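Local coordinates for protein arylalkylamine N-Acetyltransferase like 5b (Aedes aegypti, PDB 4FD4) that probably transfers acyl groups from acyl-CoA donors such as acetyl-CoA to the amine of arylalkylamines like serotonin, as a GNAT-fold N-acyltransferase, at residues A[17-29]-A[44-56]. Residues are numbered along the deposited sequence; the frame is centred on the assembly and turned at random.
Sequences LEQVREILHRIYY and HTLDDERFSLSFV
Helices 17-28 and 46-53 run closer to antiparallel than parallel, their N-to-C directions 125° apart and their axes approaching to 10.7 Å; the CA atoms come nearest at Leu-17 with Val-56 and at Tyr-29 with His-44, at the two ends of the contact. At the first end the packing is apolar: Leu-53 enters as a knob into the hole formed by Leu-17, Val-20, Arg-21 and Leu-24, with its CD2 3.7 Å from Val-20 CG1. Its other methyl, CD1, lies over one face of the Arg-21 guanidinium, 3.8 Å from CZ. That group is fixed at its edge by acids from both helices. Arg-21 NE and NH2 grip Glu-18 OE2 side-on, nearly in the guanidinium plane, while NH1 makes a salt bridge to Glu-49 OE2 modelled at 2.5 Å, shorter than is usual and so of uncertain length, the two flat groups turned 71° apart. Glu-49 reaches there with CG anti to its backbone N and an extended chain. Its other oxygen, OE1, accepts His-44 NE2 at 2.9 Å with a fairly straight N-H (160°) and, more weakly, His-25 NE2. The edge of His-44 meets the face of His-25 in a T-shaped pair, and its own face stacks on Tyr-29, centroids 3.8 Å apart. Tyr-28 covers the opposite face of the Tyr-29 ring, whose OH donates to Asp-48 OD2 at 3.0 Å from above the carboxylate plane. On the sheet side, Leu-24 and Ser-52 both touch Ile-131 of strand 126-134, which places this pair against the central sheet of the GNAT fold. With one carboxylate shared by an arginine and two histidines, Glu-49 is probably ionised, and its charge, partly offset by Arg-21, may favour protonation of His-44 and, less surely, His-25.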
ATOM      1  N   LEU A  17      14.978   7.923  -6.484  1.00 31.20           N
ATOM      2  CA  LEU A  17      14.073   6.957  -7.091  1.00 30.11           C
ATOM      3  C   LEU A  17      14.687   5.544  -7.172  1.00 30.55           C
ATOM      4  O   LEU A  17      14.044   4.544  -6.806  1.00 24.35           O
ATOM      5  CB  LEU A  17      13.651   7.452  -8.475  1.00 28.94           C
ATOM      6  CG  LEU A  17      12.477   6.703  -9.100  1.00 36.13           C
ATOM      7  CD1 LEU A  17      11.180   7.493  -8.963  1.00 35.15           C
ATOM      8  CD2 LEU A  17      12.790   6.424 -10.551  1.00 38.17           C
ATOM      9  N   GLU A  18      15.936   5.441  -7.619  1.00 31.42           N
ATOM     10  CA  GLU A  18      16.532   4.113  -7.763  1.00 31.10           C
ATOM     11  C   GLU A  18      16.670   3.382  -6.427  1.00 29.66           C
ATOM     12  O   GLU A  18      16.381   2.178  -6.334  1.00 28.34           O
ATOM     13  CB  GLU A  18      17.865   4.159  -8.532  1.00 33.80           C
ATOM     14  CG  GLU A  18      17.687   4.238 -10.052  1.00 41.08           C
ATOM     15  CD  GLU A  18      16.728   3.176 -10.594  1.00 43.08           C
ATOM     16  OE1 GLU A  18      16.893   1.979 -10.257  1.00 43.28           O
ATOM     17  OE2 GLU A  18      15.808   3.539 -11.363  1.00 44.06           O
ATOM     18  N   GLN A  19      17.062   4.096  -5.376  1.00 27.78           N
ATOM     19  CA  GLN A  19      17.105   3.446  -4.071  1.00 27.30           C
ATOM     20  C   GLN A  19      15.703   3.003  -3.636  1.00 24.94           C
ATOM     21  O   GLN A  19      15.545   1.933  -3.039  1.00 26.07           O
ATOM     22  CB  GLN A  19      17.745   4.341  -3.013  1.00 31.74           C
ATOM     23  CG  GLN A  19      19.218   4.632  -3.278  1.00 35.10           C
ATOM     24  CD  GLN A  19      19.411   5.841  -4.169  1.00 41.49           C
ATOM     25  OE1 GLN A  19      19.297   5.752  -5.394  1.00 43.02           O
ATOM     26  NE2 GLN A  19      19.708   6.988  -3.553  1.00 45.51           N
ATOM     27  N   VAL A  20      14.682   3.799  -3.953  1.00 26.69           N
ATOM     28  CA  VAL A  20      13.335   3.405  -3.550  1.00 25.27           C
ATOM     29  C   VAL A  20      13.040   2.127  -4.326  1.00 24.41           C
ATOM     30  O   VAL A  20      12.601   1.120  -3.756  1.00 25.76           O
ATOM     31  CB  VAL A  20      12.294   4.510  -3.840  1.00 24.06           C
ATOM     32  CG1 VAL A  20      10.884   4.039  -3.482  1.00 19.95           C
ATOM     33  CG2 VAL A  20      12.638   5.797  -3.050  1.00 19.37           C
ATOM     34  N   ARG A  21      13.385   2.136  -5.613  1.00 27.45           N
ATOM     35  CA  ARG A  21      13.128   0.968  -6.439  1.00 26.62           C
ATOM     36  C   ARG A  21      13.764  -0.238  -5.742  1.00 26.06           C
ATOM     37  O   ARG A  21      13.122  -1.297  -5.559  1.00 23.95           O
ATOM     38  CB  ARG A  21      13.691   1.166  -7.863  1.00 29.26           C
ATOM     39  CG  ARG A  21      13.150   0.184  -8.917  1.00 34.11           C
ATOM     40  CD  ARG A  21      14.023   0.145 -10.192  1.00 36.21           C
ATOM     41  NE  ARG A  21      14.087   1.428 -10.892  1.00 42.75           N
ATOM     42  CZ  ARG A  21      13.226   1.824 -11.830  1.00 47.74           C
ATOM     43  NH1 ARG A  21      12.220   1.035 -12.190  1.00 45.12           N
ATOM     44  NH2 ARG A  21      13.369   3.013 -12.412  1.00 49.56           N
ATOM     45  N   GLU A  22      15.014  -0.133  -5.350  1.00 26.90           N
ATOM     46  CA  GLU A  22      15.685  -1.284  -4.765  1.00 29.46           C
ATOM     47  C   GLU A  22      15.003  -1.780  -3.530  1.00 27.35           C
ATOM     48  O   GLU A  22      14.857  -2.952  -3.398  1.00 25.60           O
ATOM     49  CB  GLU A  22      17.149  -1.037  -4.436  1.00 30.97           C
ATOM     50  CG  GLU A  22      17.900  -2.308  -3.968  1.00 32.63           C
ATOM     51  CD  GLU A  22      17.791  -2.647  -2.439  1.00 41.88           C
ATOM     52  OE1 GLU A  22      17.675  -1.759  -1.580  1.00 39.81           O
ATOM     53  OE2 GLU A  22      17.876  -3.833  -2.094  1.00 44.71           O
ATOM     54  N   ILE A  23      14.613  -0.890  -2.617  1.00 27.82           N
ATOM     55  CA  ILE A  23      14.023  -1.412  -1.397  1.00 26.68           C
ATOM     56  C   ILE A  23      12.722  -2.138  -1.745  1.00 23.61           C
ATOM     57  O   ILE A  23      12.410  -3.201  -1.173  1.00 22.35           O
ATOM     58  CB  ILE A  23      13.878  -0.333  -0.270  1.00 24.54           C
ATOM     59  CG1 ILE A  23      13.341  -0.963   1.022  1.00 31.25           C
ATOM     60  CG2 ILE A  23      13.059   0.857  -0.740  1.00 21.77           C
ATOM     61  CD1 ILE A  23      14.397  -1.701   1.829  1.00 36.24           C
ATOM     62  N   LEU A  24      11.990  -1.618  -2.737  1.00 24.52           N
ATOM     63  CA  LEU A  24      10.741  -2.272  -3.110  1.00 22.62           C
ATOM     64  C   LEU A  24      11.036  -3.667  -3.648  1.00 23.60           C
ATOM     65  O   LEU A  24      10.354  -4.632  -3.308  1.00 24.01           O
ATOM     66  CB  LEU A  24       9.955  -1.457  -4.157  1.00 19.78           C
ATOM     67  CG  LEU A  24       9.294  -0.164  -3.669  1.00 25.14           C
ATOM     68  CD1 LEU A  24       8.674   0.585  -4.864  1.00 21.68           C
ATOM     69  CD2 LEU A  24       8.240  -0.432  -2.590  1.00 21.82           C
ATOM     70  N   HIS A  25      12.060  -3.776  -4.482  1.00 24.01           N
ATOM     71  CA  HIS A  25      12.413  -5.083  -5.037  1.00 25.26           C
ATOM     72  C   HIS A  25      12.766  -6.040  -3.896  1.00 23.83           C
ATOM     73  O   HIS A  25      12.466  -7.227  -3.962  1.00 28.47           O
ATOM     74  CB  HIS A  25      13.646  -4.962  -5.935  1.00 30.47           C
ATOM     75  CG  HIS A  25      13.346  -4.714  -7.380  1.00 36.41           C
ATOM     76  ND1 HIS A  25      13.662  -5.630  -8.367  1.00 47.73           N
ATOM     77  CD2 HIS A  25      12.810  -3.649  -8.014  1.00 41.58           C
ATOM     78  CE1 HIS A  25      13.315  -5.138  -9.541  1.00 43.88           C
ATOM     79  NE2 HIS A  25      12.794  -3.937  -9.361  1.00 40.23           N
ATOM     80  N   ARG A  26      13.402  -5.520  -2.848  1.00 26.69           N
ATOM     81  CA  ARG A  26      14.090  -6.408  -1.894  1.00 28.58           C
ATOM     82  C   ARG A  26      13.178  -6.928  -0.793  1.00 28.18           C
ATOM     83  O   ARG A  26      13.188  -8.117  -0.476  1.00 32.74           O
ATOM     84  CB  ARG A  26      15.305  -5.697  -1.273  1.00 31.39           C
ATOM     85  CG  ARG A  26      16.317  -6.634  -0.602  1.00 36.06           C
ATOM     86  CD  ARG A  26      17.481  -5.864   0.021  1.00 39.33           C
ATOM     87  NE  ARG A  26      17.138  -5.323   1.335  1.00 42.41           N
ATOM     88  CZ  ARG A  26      17.351  -4.066   1.718  1.00 45.05           C
ATOM     89  NH1 ARG A  26      17.000  -3.670   2.946  1.00 44.28           N
ATOM     90  NH2 ARG A  26      17.910  -3.198   0.882  1.00 47.79           N
ATOM     91  N   ILE A  27      12.377  -6.041  -0.220  1.00 28.52           N
ATOM     92  CA  ILE A  27      11.587  -6.405   0.951  1.00 29.85           C
ATOM     93  C   ILE A  27      10.083  -6.331   0.736  1.00 28.39           C
ATOM     94  O   ILE A  27       9.314  -6.897   1.511  1.00 31.90           O
ATOM     95  CB  ILE A  27      11.947  -5.537   2.175  1.00 32.39           C
ATOM     96  CG1 ILE A  27      11.532  -4.083   1.951  1.00 30.92           C
ATOM     97  CG2 ILE A  27      13.447  -5.630   2.490  1.00 27.55           C
ATOM     98  CD1 ILE A  27      11.566  -3.246   3.225  1.00 30.18           C
ATOM     99  N   TYR A  28       9.643  -5.645  -0.313  1.00 26.64           N
ATOM    100  CA  TYR A  28       8.198  -5.487  -0.494  1.00 30.64           C
ATOM    101  C   TYR A  28       7.574  -6.533  -1.425  1.00 30.44           C
ATOM    102  O   TYR A  28       6.803  -7.389  -0.983  1.00 28.33           O
ATOM    103  CB  TYR A  28       7.844  -4.067  -0.968  1.00 26.75           C
ATOM    104  CG  TYR A  28       6.369  -3.929  -1.296  1.00 23.63           C
ATOM    105  CD1 TYR A  28       5.399  -4.045  -0.305  1.00 27.97           C
ATOM    106  CD2 TYR A  28       5.952  -3.677  -2.592  1.00 29.31           C
ATOM    107  CE1 TYR A  28       4.041  -3.931  -0.607  1.00 25.85           C
ATOM    108  CE2 TYR A  28       4.606  -3.554  -2.905  1.00 28.07           C
ATOM    109  CZ  TYR A  28       3.656  -3.685  -1.911  1.00 31.18           C
ATOM    110  OH  TYR A  28       2.317  -3.558  -2.237  1.00 32.66           O
ATOM    111  N   TYR A  29       7.904  -6.453  -2.710  1.00 25.21           N
ATOM    112  CA  TYR A  29       7.306  -7.342  -3.710  1.00 28.06           C
ATOM    113  C   TYR A  29       7.440  -8.843  -3.412  1.00 31.71           C
ATOM    114  O   TYR A  29       6.477  -9.594  -3.565  1.00 35.32           O
ATOM    115  CB  TYR A  29       7.833  -7.006  -5.109  1.00 28.33           C
ATOM    116  CG  TYR A  29       7.255  -5.716  -5.665  1.00 28.70           C
ATOM    117  CD1 TYR A  29       5.889  -5.587  -5.890  1.00 30.35           C
ATOM    118  CD2 TYR A  29       8.073  -4.637  -5.971  1.00 23.34           C
ATOM    119  CE1 TYR A  29       5.350  -4.402  -6.397  1.00 26.74           C
ATOM    120  CE2 TYR A  29       7.545  -3.456  -6.482  1.00 30.53           C
ATOM    121  CZ  TYR A  29       6.182  -3.349  -6.692  1.00 29.27           C
ATOM    122  OH  TYR A  29       5.652  -2.177  -7.205  1.00 36.62           O
ATOM    123  N   HIS A  44       6.429  -9.368  -9.715  1.00 35.26           N
ATOM    124  CA  HIS A  44       5.812  -8.086 -10.057  1.00 28.91           C
ATOM    125  C   HIS A  44       6.204  -7.640 -11.470  1.00 31.29           C
ATOM    126  O   HIS A  44       7.172  -8.131 -12.059  1.00 30.68           O
ATOM    127  CB  HIS A  44       6.122  -7.003  -9.009  1.00 29.84           C
ATOM    128  CG  HIS A  44       7.463  -6.352  -9.176  1.00 28.50           C
ATOM    129  ND1 HIS A  44       8.614  -6.848  -8.586  1.00 30.21           N
ATOM    130  CD2 HIS A  44       7.835  -5.233  -9.831  1.00 32.29           C
ATOM    131  CE1 HIS A  44       9.629  -6.068  -8.888  1.00 30.02           C
ATOM    132  NE2 HIS A  44       9.188  -5.075  -9.648  1.00 34.26           N
ATOM    133  N   THR A  45       5.427  -6.720 -12.024  1.00 26.02           N
ATOM    134  CA  THR A  45       5.659  -6.251 -13.378  1.00 26.05           C
ATOM    135  C   THR A  45       6.164  -4.820 -13.350  1.00 28.93           C
ATOM    136  O   THR A  45       6.121  -4.156 -12.303  1.00 29.98           O
ATOM    137  CB  THR A  45       4.364  -6.271 -14.196  1.00 24.36           C
ATOM    138  OG1 THR A  45       3.391  -5.432 -13.559  1.00 26.78           O
ATOM    139  CG2 THR A  45       3.809  -7.683 -14.302  1.00 28.94           C
ATOM    140  N   LEU A  46       6.619  -4.340 -14.503  1.00 25.34           N
ATOM    141  CA  LEU A  46       7.094  -2.965 -14.637  1.00 29.27           C
ATOM    142  C   LEU A  46       5.983  -1.928 -14.420  1.00 29.38           C
ATOM    143  O   LEU A  46       6.237  -0.853 -13.877  1.00 24.32           O
ATOM    144  CB  LEU A  46       7.766  -2.745 -15.994  1.00 29.34           C
ATOM    145  CG  LEU A  46       8.523  -1.417 -16.154  1.00 38.35           C
ATOM    146  CD1 LEU A  46       9.630  -1.279 -15.113  1.00 37.62           C
ATOM    147  CD2 LEU A  46       9.101  -1.245 -17.565  1.00 40.99           C
ATOM    148  N   ASP A  47       4.753  -2.220 -14.835  1.00 29.50           N
ATOM    149  CA  ASP A  47       3.694  -1.222 -14.645  1.00 30.07           C
ATOM    150  C   ASP A  47       3.294  -1.028 -13.169  1.00 27.24           C
ATOM    151  O   ASP A  47       2.933   0.089 -12.751  1.00 26.59           O
ATOM    152  CB  ASP A  47       2.492  -1.352 -15.627  1.00 33.55           C
ATOM    153  CG  ASP A  47       2.032  -2.786 -15.873  1.00 32.61           C
ATOM    154  OD1 ASP A  47       1.000  -2.937 -16.586  1.00 36.30           O
ATOM    155  OD2 ASP A  47       2.665  -3.748 -15.393  1.00 32.74           O
ATOM    156  N   ASP A  48       3.432  -2.110 -12.398  1.00 27.30           N
ATOM    157  CA  ASP A  48       3.246  -2.137 -10.951  1.00 28.78           C
ATOM    158  C   ASP A  48       4.286  -1.200 -10.322  1.00 29.73           C
ATOM    159  O   ASP A  48       3.978  -0.255  -9.571  1.00 26.69           O
ATOM    160  CB  ASP A  48       3.485  -3.588 -10.498  1.00 32.52           C
ATOM    161  CG  ASP A  48       2.949  -3.889  -9.111  1.00 28.27           C
ATOM    162  OD1 ASP A  48       2.516  -5.041  -8.882  1.00 27.19           O
ATOM    163  OD2 ASP A  48       2.963  -2.989  -8.247  1.00 30.37           O
ATOM    164  N   GLU A  49       5.542  -1.474 -10.655  1.00 30.80           N
ATOM    165  CA  GLU A  49       6.653  -0.673 -10.204  1.00 28.09           C
ATOM    166  C   GLU A  49       6.483   0.809 -10.546  1.00 28.85           C
ATOM    167  O   GLU A  49       6.703   1.697  -9.709  1.00 28.98           O
ATOM    168  CB  GLU A  49       7.924  -1.224 -10.853  1.00 33.04           C
ATOM    169  CG  GLU A  49       9.201  -0.668 -10.326  1.00 34.72           C
ATOM    170  CD  GLU A  49      10.383  -1.518 -10.766  1.00 36.99           C
ATOM    171  OE1 GLU A  49      10.581  -2.620 -10.201  1.00 36.75           O
ATOM    172  OE2 GLU A  49      11.084  -1.091 -11.699  1.00 39.06           O
ATOM    173  N   ARG A  50       6.087   1.091 -11.780  1.00 24.04           N
ATOM    174  CA  ARG A  50       5.877   2.469 -12.191  1.00 25.37           C
ATOM    175  C   ARG A  50       4.824   3.152 -11.332  1.00 24.39           C
ATOM    176  O   ARG A  50       4.973   4.332 -10.967  1.00 27.15           O
ATOM    177  CB  ARG A  50       5.468   2.551 -13.663  1.00 28.62           C
ATOM    178  CG  ARG A  50       5.365   3.978 -14.181  1.00 34.92           C
ATOM    179  CD  ARG A  50       5.155   4.033 -15.689  1.00 41.45           C
ATOM    180  NE  ARG A  50       3.945   3.320 -16.081  1.00 48.55           N
ATOM    181  CZ  ARG A  50       3.939   2.148 -16.707  1.00 45.18           C
ATOM    182  NH1 ARG A  50       5.088   1.559 -17.029  1.00 47.51           N
ATOM    183  NH2 ARG A  50       2.783   1.567 -17.015  1.00 46.51           N
ATOM    184  N   PHE A  51       3.750   2.428 -11.031  1.00 25.34           N
ATOM    185  CA  PHE A  51       2.723   2.982 -10.154  1.00 22.78           C
ATOM    186  C   PHE A  51       3.336   3.370  -8.808  1.00 26.52           C
ATOM    187  O   PHE A  51       3.186   4.500  -8.348  1.00 22.80           O
ATOM    188  CB  PHE A  51       1.598   1.979  -9.923  1.00 24.56           C
ATOM    189  CG  PHE A  51       0.551   2.453  -8.923  1.00 25.51           C
ATOM    190  CD1 PHE A  51       0.523   1.950  -7.630  1.00 26.16           C
ATOM    191  CD2 PHE A  51      -0.398   3.398  -9.288  1.00 34.93           C
ATOM    192  CE1 PHE A  51      -0.434   2.386  -6.708  1.00 29.94           C
ATOM    193  CE2 PHE A  51      -1.365   3.836  -8.378  1.00 31.76           C
ATOM    194  CZ  PHE A  51      -1.381   3.332  -7.088  1.00 27.39           C
ATOM    195  N   SER A  52       4.027   2.427  -8.176  1.00 23.47           N
ATOM    196  CA  SER A  52       4.584   2.705  -6.859  1.00 24.13           C
ATOM    197  C   SER A  52       5.585   3.865  -6.857  1.00 23.10           C
ATOM    198  O   SER A  52       5.567   4.706  -5.959  1.00 26.63           O
ATOM    199  CB  SER A  52       5.202   1.442  -6.263  1.00 26.68           C
ATOM    200  OG  SER A  52       4.217   0.430  -6.162  1.00 32.12           O
ATOM    201  N   LEU A  53       6.447   3.930  -7.866  1.00 21.48           N
ATOM    202  CA  LEU A  53       7.461   4.969  -7.901  1.00 20.62           C
ATOM    203  C   LEU A  53       6.891   6.332  -8.291  1.00 26.40           C
ATOM    204  O   LEU A  53       7.500   7.357  -7.999  1.00 26.18           O
ATOM    205  CB  LEU A  53       8.596   4.593  -8.852  1.00 24.84           C
ATOM    206  CG  LEU A  53       9.481   3.406  -8.464  1.00 28.00           C
ATOM    207  CD1 LEU A  53      10.506   3.170  -9.577  1.00 30.82           C
ATOM    208  CD2 LEU A  53      10.198   3.633  -7.136  1.00 26.38           C
ATOM    209  N   SER A  54       5.738   6.351  -8.958  1.00 22.49           N
ATOM    210  CA  SER A  54       5.149   7.631  -9.333  1.00 24.32           C
ATOM    211  C   SER A  54       4.937   8.513  -8.091  1.00 27.75           C
ATOM    212  O   SER A  54       4.785   9.721  -8.213  1.00 24.73           O
ATOM    213  CB  SER A  54       3.825   7.447 -10.083  1.00 26.62           C
ATOM    214  OG  SER A  54       2.835   6.905  -9.222  1.00 28.11           O
ATOM    215  N   PHE A  55       4.953   7.927  -6.893  1.00 26.15           N
ATOM    216  CA  PHE A  55       4.709   8.728  -5.689  1.00 26.00           C
ATOM    217  C   PHE A  55       5.931   9.471  -5.138  1.00 25.35           C
ATOM    218  O   PHE A  55       5.778  10.423  -4.362  1.00 24.51           O
ATOM    219  CB  PHE A  55       4.026   7.898  -4.591  1.00 26.03           C
ATOM    220  CG  PHE A  55       2.674   7.405  -4.982  1.00 25.30           C
ATOM    221  CD1 PHE A  55       2.507   6.109  -5.458  1.00 24.16           C
ATOM    222  CD2 PHE A  55       1.568   8.253  -4.929  1.00 27.27           C
ATOM    223  CE1 PHE A  55       1.252   5.650  -5.846  1.00 26.80           C
ATOM    224  CE2 PHE A  55       0.312   7.810  -5.322  1.00 24.15           C
ATOM    225  CZ  PHE A  55       0.148   6.503  -5.776  1.00 30.73           C
ATOM    226  N   VAL A  56       7.132   9.065  -5.538  1.00 26.15           N
ATOM    227  CA  VAL A  56       8.340   9.715  -5.010  1.00 22.38           C
ATOM    228  C   VAL A  56       8.331  11.211  -5.290  1.00 25.17           C
ATOM    229  O   VAL A  56       8.594  12.012  -4.404  1.00 27.12           O
ATOM    230  CB  VAL A  56       9.627   9.110  -5.588  1.00 24.82           C
ATOM    231  CG1 VAL A  56      10.847   9.954  -5.184  1.00 22.25           C
ATOM    232  CG2 VAL A  56       9.796   7.671  -5.124  1.00 20.13           C
TER